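PDB 1XX7: oxetanocin-like protein from Pyrococcus furiosus, which probably hydrolyses 2'-deoxyribonucleoside 5'-phosphates to the deoxyribonucleoside and phosphate, as a metal-dependent HD-domain 5'-deoxynucleotidase. Local coordinates for residues 22-25 against 26-29. Numbering follows the deposited sequence.
Sequences IPRM and GWLI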
loop_
_atom_site.group_PDB
_atom_site.type_symbol
_atom_site.label_atom_id
_atom_site.label_comp_id
_atom_site.label_asym_id
_atom_site.label_seq_id
_atom_site.Cartn_x
_atom_site.Cartn_y
_atom_site.Cartn_z
ATOM N N ILE A 22 -2.923 8.725 10.354
ATOM C CA ILE A 22 -2.777 7.869 11.529
ATOM C C ILE A 22 -3.684 6.622 11.402
ATOM O O ILE A 22 -4.886 6.743 11.164
ATOM C CB ILE A 22 -3.016 8.709 12.848
ATOM C CG1 ILE A 22 -1.837 9.665 13.048
ATOM C CG2 ILE A 22 -3.137 7.815 14.079
ATOM C CD1 ILE A 22 -2.112 10.860 14.002
ATOM N N PRO A 23 -3.082 5.413 11.427
ATOM C CA PRO A 23 -3.908 4.211 11.301
ATOM C C PRO A 23 -4.678 3.825 12.591
ATOM O O PRO A 23 -4.307 4.143 13.738
ATOM C CB PRO A 23 -2.907 3.106 10.870
ATOM C CG PRO A 23 -1.607 3.592 11.258
ATOM C CD PRO A 23 -1.639 5.078 11.510
ATOM N N ARG A 24 -5.812 3.221 12.347
ATOM C CA ARG A 24 -6.513 2.504 13.357
ATOM C C ARG A 24 -5.669 1.205 13.672
ATOM O O ARG A 24 -5.639 0.229 12.861
ATOM C CB ARG A 24 -7.905 2.209 12.808
ATOM C CG ARG A 24 -8.741 3.472 12.663
ATOM C CD ARG A 24 -9.508 3.773 13.967
ATOM N NE ARG A 24 -10.604 2.806 14.146
ATOM C CZ ARG A 24 -11.270 2.572 15.294
ATOM N NH1 ARG A 24 -12.249 1.673 15.322
ATOM N NH2 ARG A 24 -10.954 3.215 16.412
ATOM N N MET A 25 -4.997 1.230 14.827
ATOM C CA MET A 25 -3.907 0.278 15.156
ATOM C C MET A 25 -4.369 -1.149 15.406
ATOM O O MET A 25 -3.678 -2.088 15.036
ATOM C CB MET A 25 -3.064 0.775 16.350
ATOM C CG MET A 25 -2.082 1.882 15.983
ATOM S SD MET A 25 -0.672 1.416 14.879
ATOM C CE MET A 25 -0.380 -0.204 15.370
ATOM N N GLY A 26 -5.535 -1.301 16.008
ATOM C CA GLY A 26 -6.158 -2.611 16.202
ATOM C C GLY A 26 -6.127 -3.451 14.919
ATOM O O GLY A 26 -5.618 -4.569 14.915
ATOM N N TRP A 27 -6.614 -2.889 13.810
ATOM C CA TRP A 27 -6.590 -3.615 12.519
ATOM C C TRP A 27 -5.137 -3.958 12.121
ATOM O O TRP A 27 -4.832 -5.075 11.729
ATOM C CB TRP A 27 -7.280 -2.816 11.391
ATOM C CG TRP A 27 -8.622 -2.192 11.769
ATOM C CD1 TRP A 27 -8.954 -0.879 11.678
ATOM C CD2 TRP A 27 -9.793 -2.868 12.304
ATOM N NE1 TRP A 27 -10.230 -0.683 12.127
ATOM C CE2 TRP A 27 -10.785 -1.882 12.493
ATOM C CE3 TRP A 27 -10.093 -4.209 12.634
ATOM C CZ2 TRP A 27 -12.066 -2.177 13.013
ATOM C CZ3 TRP A 27 -11.393 -4.513 13.157
ATOM C CH2 TRP A 27 -12.345 -3.493 13.356
ATOM N N LEU A 28 -4.261 -2.978 12.252
ATOM C CA LEU A 28 -2.955 -3.036 11.673
ATOM C C LEU A 28 -2.125 -4.130 12.324
ATOM O O LEU A 28 -1.454 -4.930 11.645
ATOM C CB LEU A 28 -2.316 -1.654 11.802
ATOM C CG LEU A 28 -0.910 -1.329 11.341
ATOM C CD1 LEU A 28 -0.687 0.181 11.218
ATOM C CD2 LEU A 28 0.091 -1.943 12.328
ATOM N N ILE A 29 -2.232 -4.186 13.637
ATOM C CA ILE A 29 -1.576 -5.186 14.431
ATOM C C ILE A 29 -2.136 -6.615 14.201
ATOM O O ILE A 29 -1.400 -7.574 14.319
ATOM C CB ILE A 29 -1.617 -4.787 15.927
ATOM C CG1 ILE A 29 -0.775 -3.509 16.119
ATOM C CG2 ILE A 29 -1.037 -5.906 16.785
ATOM C CD1 ILE A 29 -0.915 -2.847 17.406
#
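Met-25 folds back over Leu-28 and Ile-29, a compact illustration of how a bent methionine at the first position of a helix, here 25-30, covers the apolar residues three and four places on. Bent at both chi2 (-68°) and chi3, the methionine brings CE alongside Leu-28, 3.5 Å from its CD2, and across the branch of Ile-29, where CE lies only 3.4 Å from CD1 and equally near CG1. This last pair is the tightest packing here, closer than carbons usually come. Met-25 and Ile-29 are also joined through the backbone: Ile-29 N donates to Met-25 O over 2.9 Å, almost straight at 173°, an i to i+4 bond that closes the first turn of helix 25-30. By contrast, the partly exposed Leu-28 makes ordinary contacts, its CD1 reaching back to Pro-23 CG at 3.5 Å; Pro-23 and Leu-28 of the second subunit pack on this pair, so the apolar patch continues into the dimer.

On another side of the turn, Arg-24, the N-cap residue, runs beside Trp-27 with CB 3.5 Å from the indole CD1, the guanidinium and ring planes 71° apart. Both polar ends converge on Glu-36 OE2, Arg-24 NE by a salt bridge and Trp-27 NE1 by a hydrogen bond, while Tyr-143 meets the indole edge-to-face. A leucine in place of Trp-27 would probably leave Glu-36 without its indole N-H and Arg-24 CB without the indole carbon it rests beside. With Arg-24 touching the nickel ligand His-41, the shared carboxylate is consistent with Glu-36 holding the arginine close to the HD-type metal site.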